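Acidocalcisomal pyrophosphatase (Trypanosoma cruzi, PDB 5CUV) probably hydrolyses inorganic pyrophosphate to phosphate with the help of magnesium, as other soluble pyrophosphatases of its family do. Local coordinates at residues A[206-211]-A[223-228]; A[310-315]-A[334-339]; A[268-273]-A[296-301]. All coordinates share one frame; numbering follows the deposited sequence.

Contact 1 (A[206-211]-A[223-228]). With MLT (D-malate), chain C.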
loop_
_atom_site.group_PDB
_atom_site.type_symbol
_atom_site.label_atom_id
_atom_site.label_comp_id
_atom_site.label_asym_id
_atom_site.label_seq_id
_atom_site.Cartn_x
_atom_site.Cartn_y
_atom_site.Cartn_z
ATOM N N LEU A 206 1.743 -18.163 21.508
ATOM C CA LEU A 206 1.434 -16.783 21.732
ATOM C C LEU A 206 2.346 -15.910 20.929
ATOM O O LEU A 206 1.865 -15.066 20.182
ATOM C CB LEU A 206 1.590 -16.448 23.214
ATOM C CG LEU A 206 1.594 -14.975 23.585
ATOM C CD1 LEU A 206 0.347 -14.296 23.011
ATOM C CD2 LEU A 206 1.659 -14.832 25.090
ATOM N N TYR A 207 3.659 -16.056 21.126
ATOM C CA TYR A 207 4.636 -15.252 20.395
ATOM C C TYR A 207 4.930 -16.037 19.159
ATOM O O TYR A 207 5.020 -17.261 19.207
ATOM C CB TYR A 207 5.929 -15.089 21.158
ATOM C CG TYR A 207 5.755 -14.488 22.505
ATOM C CD1 TYR A 207 5.656 -13.129 22.662
ATOM C CD2 TYR A 207 5.664 -15.299 23.650
ATOM C CE1 TYR A 207 5.474 -12.573 23.904
ATOM C CE2 TYR A 207 5.475 -14.757 24.918
ATOM C CZ TYR A 207 5.384 -13.386 25.030
ATOM O OH TYR A 207 5.211 -12.798 26.273
ATOM N N VAL A 208 5.055 -15.329 18.038
ATOM C CA VAL A 208 5.357 -16.003 16.784
ATOM C C VAL A 208 6.846 -15.827 16.594
ATOM O O VAL A 208 7.309 -14.743 16.312
ATOM C CB VAL A 208 4.544 -15.428 15.643
ATOM C CG1 VAL A 208 4.847 -16.185 14.356
ATOM C CG2 VAL A 208 3.057 -15.564 16.009
ATOM N N ARG A 209 7.580 -16.918 16.773
ATOM C CA ARG A 209 9.010 -16.859 16.737
ATOM C C ARG A 209 9.820 -17.468 15.631
ATOM O O ARG A 209 9.721 -18.629 15.373
ATOM C CB ARG A 209 9.547 -17.408 18.051
ATOM C CG ARG A 209 9.725 -16.368 19.124
ATOM C CD ARG A 209 10.436 -17.002 20.306
ATOM N NE ARG A 209 9.794 -16.664 21.576
ATOM C CZ ARG A 209 9.528 -17.549 22.534
ATOM N NH1 ARG A 209 9.862 -18.835 22.352
ATOM N NH2 ARG A 209 8.916 -17.145 23.656
ATOM N N ASP A 210 10.674 -16.665 15.022
ATOM C CA ASP A 210 11.562 -17.158 13.986
ATOM C C ASP A 210 12.788 -17.824 14.591
ATOM O O ASP A 210 13.463 -17.230 15.426
ATOM C CB ASP A 210 12.013 -16.019 13.096
ATOM C CG ASP A 210 10.878 -15.485 12.250
ATOM O OD1 ASP A 210 10.203 -16.364 11.627
ATOM O OD2 ASP A 210 10.654 -14.226 12.211
ATOM N N LEU A 211 13.051 -19.054 14.155
ATOM C CA LEU A 211 14.174 -19.840 14.583
ATOM C C LEU A 211 15.439 -19.053 14.401
ATOM O O LEU A 211 16.330 -19.072 15.273
ATOM C CB LEU A 211 14.239 -21.098 13.758
ATOM C CG LEU A 211 15.130 -22.229 14.305
ATOM C CD1 LEU A 211 14.668 -22.701 15.701
ATOM C CD2 LEU A 211 15.087 -23.388 13.276
ATOM N N ARG A 223 5.284 -9.718 17.305
ATOM C CA ARG A 223 4.587 -10.660 16.477
ATOM C C ARG A 223 3.815 -11.682 17.322
ATOM O O ARG A 223 4.381 -12.649 17.875
ATOM C CB ARG A 223 5.608 -11.366 15.632
ATOM C CG ARG A 223 4.995 -11.964 14.438
ATOM C CD ARG A 223 5.860 -11.603 13.231
ATOM N NE ARG A 223 5.172 -11.993 12.017
ATOM C CZ ARG A 223 5.141 -11.249 10.926
ATOM N NH1 ARG A 223 5.785 -10.077 10.915
ATOM N NH2 ARG A 223 4.436 -11.685 9.868
ATOM N N TYR A 224 2.500 -11.530 17.366
ATOM C CA TYR A 224 1.724 -12.426 18.188
ATOM C C TYR A 224 0.620 -13.113 17.424
ATOM O O TYR A 224 0.185 -12.616 16.392
ATOM C CB TYR A 224 1.104 -11.623 19.339
ATOM C CG TYR A 224 2.060 -10.974 20.308
ATOM C CD1 TYR A 224 2.742 -9.805 19.991
ATOM C CD2 TYR A 224 2.207 -11.480 21.611
ATOM C CE1 TYR A 224 3.532 -9.156 20.944
ATOM C CE2 TYR A 224 3.001 -10.834 22.587
ATOM C CZ TYR A 224 3.666 -9.680 22.246
ATOM O OH TYR A 224 4.553 -9.116 23.172
ATOM N N ASN A 225 0.164 -14.249 17.935
ATOM C CA ASN A 225 -0.944 -14.924 17.318
ATOM C C ASN A 225 -2.240 -14.409 17.941
ATOM O O ASN A 225 -2.266 -14.114 19.105
ATOM C CB ASN A 225 -0.835 -16.438 17.494
ATOM C CG ASN A 225 0.091 -17.083 16.417
ATOM O OD1 ASN A 225 0.148 -16.621 15.246
ATOM N ND2 ASN A 225 0.812 -18.148 16.812
ATOM N N PHE A 226 -3.294 -14.275 17.150
ATOM C CA PHE A 226 -4.586 -13.776 17.604
ATOM C C PHE A 226 -5.703 -14.751 17.105
ATOM O O PHE A 226 -5.652 -15.285 15.998
ATOM C CB PHE A 226 -4.760 -12.352 17.022
ATOM C CG PHE A 226 -6.187 -11.894 16.900
ATOM C CD1 PHE A 226 -6.904 -12.137 15.747
ATOM C CD2 PHE A 226 -6.816 -11.210 17.942
ATOM C CE1 PHE A 226 -8.243 -11.700 15.617
ATOM C CE2 PHE A 226 -8.146 -10.768 17.839
ATOM C CZ PHE A 226 -8.865 -11.010 16.666
ATOM N N ILE A 227 -6.702 -14.993 17.933
ATOM C CA ILE A 227 -7.804 -15.880 17.582
ATOM C C ILE A 227 -9.091 -15.082 17.511
ATOM O O ILE A 227 -9.551 -14.507 18.499
ATOM C CB ILE A 227 -7.968 -17.007 18.595
ATOM C CG1 ILE A 227 -6.661 -17.764 18.697
ATOM C CG2 ILE A 227 -8.986 -17.987 18.147
ATOM C CD1 ILE A 227 -6.603 -18.680 19.910
ATOM N N CYS A 228 -9.657 -15.019 16.312
ATOM C CA CYS A 228 -10.860 -14.285 16.141
ATOM C C CYS A 228 -12.033 -15.037 16.713
ATOM O O CYS A 228 -12.250 -16.178 16.398
ATOM C CB CYS A 228 -11.107 -14.034 14.689
ATOM S SG CYS A 228 -12.568 -13.034 14.484
HETATM C C1 MLT C . 8.466 -9.244 14.270
HETATM O O1 MLT C . 8.842 -10.155 13.528
HETATM O O2 MLT C . 8.699 -9.312 15.470
HETATM C C2 MLT C . 7.715 -8.044 13.705
HETATM O O3 MLT C . 7.540 -8.109 12.282
HETATM C C3 MLT C . 8.375 -6.719 14.150
HETATM C C4 MLT C . 7.664 -5.505 13.533
HETATM O O4 MLT C . 6.731 -5.647 12.776
HETATM O O5 MLT C . 8.082 -4.263 13.821
#

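Contact 2 (A[310-315]-A[334-339]). With MLT (D-malate), chain C.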
loop_
_atom_site.group_PDB
_atom_site.type_symbol
_atom_site.label_atom_id
_atom_site.label_comp_id
_atom_site.label_asym_id
_atom_site.label_seq_id
_atom_site.Cartn_x
_atom_site.Cartn_y
_atom_site.Cartn_z
ATOM N N VAL A 310 -7.065 -17.785 12.799
ATOM C CA VAL A 310 -5.871 -17.336 13.518
ATOM C C VAL A 310 -4.885 -16.595 12.606
ATOM O O VAL A 310 -4.678 -16.961 11.464
ATOM C CB VAL A 310 -5.182 -18.530 14.127
ATOM C CG1 VAL A 310 -3.993 -18.076 14.949
ATOM C CG2 VAL A 310 -6.236 -19.359 14.876
ATOM N N GLY A 311 -4.257 -15.552 13.122
ATOM C CA GLY A 311 -3.327 -14.796 12.318
ATOM C C GLY A 311 -2.318 -14.022 13.152
ATOM O O GLY A 311 -2.562 -13.749 14.358
ATOM N N ALA A 312 -1.173 -13.687 12.540
ATOM C CA ALA A 312 -0.176 -12.909 13.232
ATOM C C ALA A 312 -0.530 -11.395 13.328
ATOM O O ALA A 312 -0.880 -10.711 12.317
ATOM C CB ALA A 312 1.162 -13.081 12.563
ATOM N N VAL A 313 -0.404 -10.860 14.545
ATOM C CA VAL A 313 -0.684 -9.455 14.752
ATOM C C VAL A 313 0.457 -8.714 15.433
ATOM O O VAL A 313 1.378 -9.292 16.022
ATOM C CB VAL A 313 -1.971 -9.265 15.584
ATOM C CG1 VAL A 313 -3.167 -9.877 14.867
ATOM C CG2 VAL A 313 -1.785 -9.932 16.972
ATOM N N LYS A 314 0.375 -7.401 15.342
ATOM C CA LYS A 314 1.369 -6.521 15.913
ATOM C C LYS A 314 0.599 -5.789 17.011
ATOM O O LYS A 314 -0.426 -5.243 16.758
ATOM C CB LYS A 314 1.874 -5.573 14.825
ATOM C CG LYS A 314 2.943 -4.595 15.341
ATOM C CD LYS A 314 3.053 -3.288 14.534
ATOM C CE LYS A 314 3.920 -3.452 13.319
ATOM N NZ LYS A 314 4.159 -2.103 12.703
ATOM N N VAL A 315 1.083 -5.817 18.236
ATOM C CA VAL A 315 0.439 -5.193 19.406
ATOM C C VAL A 315 0.765 -3.697 19.420
ATOM O O VAL A 315 1.925 -3.320 19.380
ATOM C CB VAL A 315 0.990 -5.829 20.739
ATOM C CG1 VAL A 315 0.483 -5.063 21.885
ATOM C CG2 VAL A 315 0.565 -7.298 20.891
ATOM N N ILE A 334 -2.991 -5.079 15.268
ATOM C CA ILE A 334 -3.324 -5.047 13.867
ATOM C C ILE A 334 -2.630 -6.191 13.157
ATOM O O ILE A 334 -1.486 -6.518 13.435
ATOM C CB ILE A 334 -2.921 -3.680 13.164
ATOM C CG1 ILE A 334 -3.431 -3.714 11.702
ATOM C CG2 ILE A 334 -1.363 -3.403 13.242
ATOM C CD1 ILE A 334 -3.111 -2.540 10.929
ATOM N N SER A 335 -3.341 -6.830 12.242
ATOM C CA SER A 335 -2.773 -7.901 11.483
ATOM C C SER A 335 -1.521 -7.468 10.652
ATOM O O SER A 335 -1.560 -6.469 9.962
ATOM C CB SER A 335 -3.858 -8.393 10.572
ATOM O OG SER A 335 -3.317 -9.024 9.448
ATOM N N HIS A 336 -0.427 -8.225 10.739
ATOM C CA HIS A 336 0.793 -7.986 9.971
ATOM C C HIS A 336 0.523 -7.981 8.452
ATOM O O HIS A 336 1.303 -7.427 7.641
ATOM C CB HIS A 336 1.841 -9.068 10.278
ATOM C CG HIS A 336 2.723 -8.735 11.441
ATOM N ND1 HIS A 336 3.618 -7.680 11.408
ATOM C CD2 HIS A 336 2.733 -9.206 12.715
ATOM C CE1 HIS A 336 4.124 -7.503 12.617
ATOM N NE2 HIS A 336 3.601 -8.413 13.430
ATOM N N ASN A 337 -0.595 -8.578 8.057
ATOM C CA ASN A 337 -0.911 -8.557 6.652
ATOM C C ASN A 337 -1.738 -7.354 6.160
ATOM O O ASN A 337 -2.049 -7.241 4.986
ATOM C CB ASN A 337 -1.570 -9.850 6.233
ATOM C CG ASN A 337 -1.074 -10.286 4.868
ATOM O OD1 ASN A 337 0.140 -10.639 4.723
ATOM N ND2 ASN A 337 -1.962 -10.232 3.842
ATOM N N ASP A 338 -2.083 -6.446 7.055
ATOM C CA ASP A 338 -2.848 -5.282 6.643
ATOM C C ASP A 338 -1.886 -4.322 5.905
ATOM O O ASP A 338 -0.697 -4.230 6.249
ATOM C CB ASP A 338 -3.453 -4.583 7.845
ATOM C CG ASP A 338 -4.496 -3.561 7.455
ATOM O OD1 ASP A 338 -5.650 -3.983 7.248
ATOM O OD2 ASP A 338 -4.177 -2.336 7.341
ATOM N N PRO A 339 -2.392 -3.601 4.878
ATOM C CA PRO A 339 -1.540 -2.674 4.128
ATOM C C PRO A 339 -0.901 -1.558 4.940
ATOM O O PRO A 339 0.119 -1.055 4.521
ATOM C CB PRO A 339 -2.471 -2.129 3.054
ATOM C CG PRO A 339 -3.434 -3.232 2.887
ATOM C CD PRO A 339 -3.726 -3.686 4.264
HETATM C C1 MLT C . 8.466 -9.244 14.270
HETATM O O1 MLT C . 8.842 -10.155 13.528
HETATM O O2 MLT C . 8.699 -9.312 15.470
HETATM C C2 MLT C . 7.715 -8.044 13.705
HETATM O O3 MLT C . 7.540 -8.109 12.282
HETATM C C3 MLT C . 8.375 -6.719 14.150
HETATM C C4 MLT C . 7.664 -5.505 13.533
HETATM O O4 MLT C . 6.731 -5.647 12.776
HETATM O O5 MLT C . 8.082 -4.263 13.821
#

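Contact 3 (A[268-273]-A[296-301])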
loop_
_atom_site.group_PDB
_atom_site.type_symbol
_atom_site.label_atom_id
_atom_site.label_comp_id
_atom_site.label_asym_id
_atom_site.label_seq_id
_atom_site.Cartn_x
_atom_site.Cartn_y
_atom_site.Cartn_z
ATOM N N TRP A 268 -14.437 -4.179 14.627
ATOM C CA TRP A 268 -13.132 -4.730 14.401
ATOM C C TRP A 268 -13.252 -6.210 14.705
ATOM O O TRP A 268 -14.279 -6.681 15.205
ATOM C CB TRP A 268 -12.271 -4.015 15.417
ATOM C CG TRP A 268 -12.391 -2.552 15.264
ATOM C CD1 TRP A 268 -11.728 -1.750 14.354
ATOM C CD2 TRP A 268 -13.350 -1.698 15.919
ATOM N NE1 TRP A 268 -12.232 -0.463 14.398
ATOM C CE2 TRP A 268 -13.228 -0.406 15.344
ATOM C CE3 TRP A 268 -14.310 -1.905 16.926
ATOM C CZ2 TRP A 268 -14.040 0.673 15.750
ATOM C CZ3 TRP A 268 -15.104 -0.853 17.317
ATOM C CH2 TRP A 268 -14.969 0.433 16.731
ATOM N N ASN A 269 -12.232 -6.967 14.395
ATOM C CA ASN A 269 -12.284 -8.365 14.683
ATOM C C ASN A 269 -11.943 -8.400 16.169
ATOM O O ASN A 269 -10.922 -7.818 16.609
ATOM C CB ASN A 269 -11.217 -9.061 13.892
ATOM C CG ASN A 269 -11.528 -9.097 12.429
ATOM O OD1 ASN A 269 -12.564 -9.645 12.055
ATOM N ND2 ASN A 269 -10.650 -8.516 11.578
ATOM N N TYR A 270 -12.791 -9.069 16.936
ATOM C CA TYR A 270 -12.623 -9.191 18.354
ATOM C C TYR A 270 -12.206 -10.627 18.666
ATOM O O TYR A 270 -12.802 -11.572 18.177
ATOM C CB TYR A 270 -13.944 -8.881 19.033
ATOM C CG TYR A 270 -13.848 -8.719 20.525
ATOM C CD1 TYR A 270 -13.194 -7.646 21.084
ATOM C CD2 TYR A 270 -14.476 -9.625 21.374
ATOM C CE1 TYR A 270 -13.180 -7.469 22.458
ATOM C CE2 TYR A 270 -14.479 -9.465 22.734
ATOM C CZ TYR A 270 -13.834 -8.385 23.284
ATOM O OH TYR A 270 -13.867 -8.217 24.650
ATOM N N GLY A 271 -11.179 -10.818 19.473
ATOM C CA GLY A 271 -10.810 -12.186 19.745
ATOM C C GLY A 271 -9.990 -12.349 20.995
ATOM O O GLY A 271 -10.163 -11.675 21.999
ATOM N N ALA A 272 -9.027 -13.224 20.936
ATOM C CA ALA A 272 -8.256 -13.396 22.126
ATOM C C ALA A 272 -6.824 -13.822 21.814
ATOM O O ALA A 272 -6.519 -14.252 20.736
ATOM C CB ALA A 272 -8.999 -14.430 23.000
ATOM N N LEU A 273 -5.920 -13.699 22.752
ATOM C CA LEU A 273 -4.577 -14.146 22.451
ATOM C C LEU A 273 -4.369 -15.529 23.066
ATOM O O LEU A 273 -4.782 -15.781 24.170
ATOM C CB LEU A 273 -3.576 -13.151 23.009
ATOM C CG LEU A 273 -3.841 -11.762 22.462
ATOM C CD1 LEU A 273 -2.796 -10.851 23.024
ATOM C CD2 LEU A 273 -3.777 -11.744 20.978
ATOM N N ASP A 296 -8.279 -10.558 26.092
ATOM C CA ASP A 296 -9.066 -10.141 24.958
ATOM C C ASP A 296 -8.328 -9.226 24.047
ATOM O O ASP A 296 -7.542 -8.361 24.499
ATOM C CB ASP A 296 -10.288 -9.412 25.433
ATOM C CG ASP A 296 -11.235 -10.295 26.077
ATOM O OD1 ASP A 296 -10.861 -11.434 26.369
ATOM O OD2 ASP A 296 -12.371 -9.865 26.308
ATOM N N ALA A 297 -8.614 -9.368 22.758
ATOM C CA ALA A 297 -7.917 -8.540 21.803
ATOM C C ALA A 297 -8.792 -8.071 20.695
ATOM O O ALA A 297 -9.682 -8.806 20.260
ATOM C CB ALA A 297 -6.725 -9.308 21.243
ATOM N N ILE A 298 -8.519 -6.851 20.240
ATOM C CA ILE A 298 -9.230 -6.203 19.136
ATOM C C ILE A 298 -8.223 -5.944 17.983
ATOM O O ILE A 298 -7.236 -5.227 18.181
ATOM C CB ILE A 298 -9.791 -4.879 19.625
ATOM C CG1 ILE A 298 -10.793 -5.124 20.729
ATOM C CG2 ILE A 298 -10.465 -4.153 18.552
ATOM C CD1 ILE A 298 -11.096 -3.853 21.505
ATOM N N GLU A 299 -8.434 -6.528 16.797
ATOM C CA GLU A 299 -7.484 -6.321 15.665
ATOM C C GLU A 299 -8.132 -5.295 14.731
ATOM O O GLU A 299 -9.192 -5.564 14.197
ATOM C CB GLU A 299 -7.200 -7.656 14.914
ATOM C CG GLU A 299 -6.159 -7.637 13.747
ATOM C CD GLU A 299 -6.590 -6.889 12.403
ATOM O OE1 GLU A 299 -5.700 -6.228 11.804
ATOM O OE2 GLU A 299 -7.753 -6.952 11.908
ATOM N N ILE A 300 -7.460 -4.164 14.497
ATOM C CA ILE A 300 -7.981 -3.078 13.694
ATOM C C ILE A 300 -7.686 -2.952 12.185
ATOM O O ILE A 300 -7.933 -1.915 11.603
ATOM C CB ILE A 300 -7.683 -1.730 14.398
ATOM C CG1 ILE A 300 -6.250 -1.295 14.188
ATOM C CG2 ILE A 300 -7.955 -1.871 15.928
ATOM C CD1 ILE A 300 -5.842 -0.138 15.117
ATOM N N GLY A 301 -7.230 -4.021 11.521
ATOM C CA GLY A 301 -7.013 -3.919 10.079
ATOM C C GLY A 301 -8.361 -3.916 9.377
ATOM O O GLY A 301 -9.410 -4.152 9.995
#

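Contact 1 (A[206-211]-A[223-228])
Val208 and Arg223, and Leu206 and Asn225, join the loop 206-211 to the start of strand 224-228 through two backbone hydrogen bonds. Val208 N donates a hydrogen bond to Arg223 O at 2.8 Å, and Asn225 N one to Leu206 O at 2.9 Å. Leu206 O also receives a CA-H...O contact from Tyr224 CA, so two neighbouring groups converge on this one acceptor. Tyr207, between the two bonds, forms a single bridge with Tyr224. The two phenol rings run alongside each other and point the same way, with planes 44° apart and CE1 of Tyr207 3.3 Å from CE2 of Tyr224. Leu206 fills in on two sides: its CG rests over the centre of the Tyr207 ring, while its CD1 meets the edge of the Tyr224 ring at CD2. The hydroxyl of Tyr207 is hydrogen-bonded to Asp396 on helix 388-412, and Leu206 N to Gln275 OE1. Val208 faces the strand, its CB against Arg223 CG and its CG2 against the amide of Asn225. That amide crosses the valine nearly at a right angle and spends its ND2 on Pro205 O. Arg223 bends at chi2 (133°) and carries its guanidinium to the bound D-malate, where NH1 donates to the malate hydroxyl O3 at 3.0 Å with a bent N-H...O angle of 137°; Asn222 N is a second hydrogen-bond partner of the malate. The backbone of Arg223 is thus tied to the loop while its guanidinium grips the ligand through a hydroxyl, and a cationic group beside a dicarboxylate would probably help to hold it.

Contact 2 (A[310-315]-A[334-339])
The beta hairpin of strands 310-323 and 326-335 ends here, where the second strand leaves the sheet beside the D-malate pocket. Lys314 and Ile334 form an antiparallel hydrogen-bonded pair: Lys314 N donates to Ile334 O at 2.8 Å and Ile334 N to Lys314 O at 3.0 Å. Val313 and Ser335 follow as the non-hydrogen-bonded pair, their side chains diverging, with Val313 CG1 against Ser335 CA. One further bond, from His336 N to Ala312 O at 3.0 Å, prolongs the ladder past the end of the strand. The chain then folds into a type I turn from Ser335 to Asp338, closed by Asp338 N on Ser335 O. Ser335 OG, held anti to the backbone N (chi1 156°), accepts from Asn337 N at 3.1 Å and adds an ST turn. The imidazole of His336 swings back over the first strand, crossing the Lys314 side chain nearly at a right angle; its NE2 lies 3.6 Å from Lys314 CB and is hydrogen-bonded to Asn222 O. Its CE1 meets malate O4 at the ring edge, 3.2 Å away. Lys314 bends at chi3 (-84°), so its CE passes 3.6 Å from the same malate oxygen while NZ turns to the carbonyls of Cys341 and Leu344. At the open end of the hairpin, the second strand thus runs out into a type I turn reinforced by an ST turn, which places the His336 ring edge and the aliphatic part of Lys314 beside the malate.

Contact 3 (A[268-273]-A[296-301])
The Tyr270 ring meets Ile298 CG1 at its edge, near the ring plane, CD1 to CG1 measuring 3.5 Å. At the phenol end, the Asp296 carboxylate is turned 82° from the ring plane and brings OD2 to 2.8 Å from Tyr270 OH; Lys330 NZ forms a hydrogen bond with Tyr270 OH and a salt bridge with Asp296 OD2. Tyr270 CG stands anti to the backbone N (chi1 -169°), which sends the ring along the strand toward Asp296. The Trp268 indole is approached obliquely by Ile298 CG2 and Ile300, while its CB packs on the same CG2 at 3.6 Å. On the other side of the sheet, the Asn269 amide and Glu299 carboxylate lie side by side and nearly coplanar, 29° apart, joined by a weak ND2 to OE2 bond of 3.3 Å. Asn269 ND2 also reaches Thr303 O, and Glu299 OE1 accepts from Ser335 N. The backbones between these two faces, strands 269-272 and 296-299, run antiparallel. Glu299 N donates to Asn269 O at 2.8 Å, whereas the return bond from Asn269 N to Glu299 O is weak at 3.4 Å. Gly271 N donates to Ala297 O; Ala297 N returns to Gly271 O at 2.9 Å from well above the carbonyl plane. Leu273 CD2 closes on Ala297 CB at 3.8 Å. Asp296 joins the magnesium ion together with Asp291 and Asp328, and since its OD2 is salt-bridged to Lys330, one carboxylate links the metal site to the Tyr270 side of the sheet.

Overall arrangement
All three contacts reach one mixed sheet, contact 1 through strand 224-228. That strand lies between strands 310-323 and 269-272, with probable backbone hydrogen bonds from Tyr224 O to Val313 N of contact 2 and from Ile227 O to Ala272 N of contact 3. Contacts 2 and 3 adjoin where strand 296-299 runs parallel to strand 326-335. The centres of contact 1 and contact 2 are about 9 Å apart, and those of contact 1 and contact 3 about 14 Å. Contacts 1 and 2 share the D-malate pocket, with Arg223 NH1 packed 3.3 Å from His336 ND1, whereas contact 3 carries a magnesium ligand; the Glu299 side chain is about 12 Å from the malate.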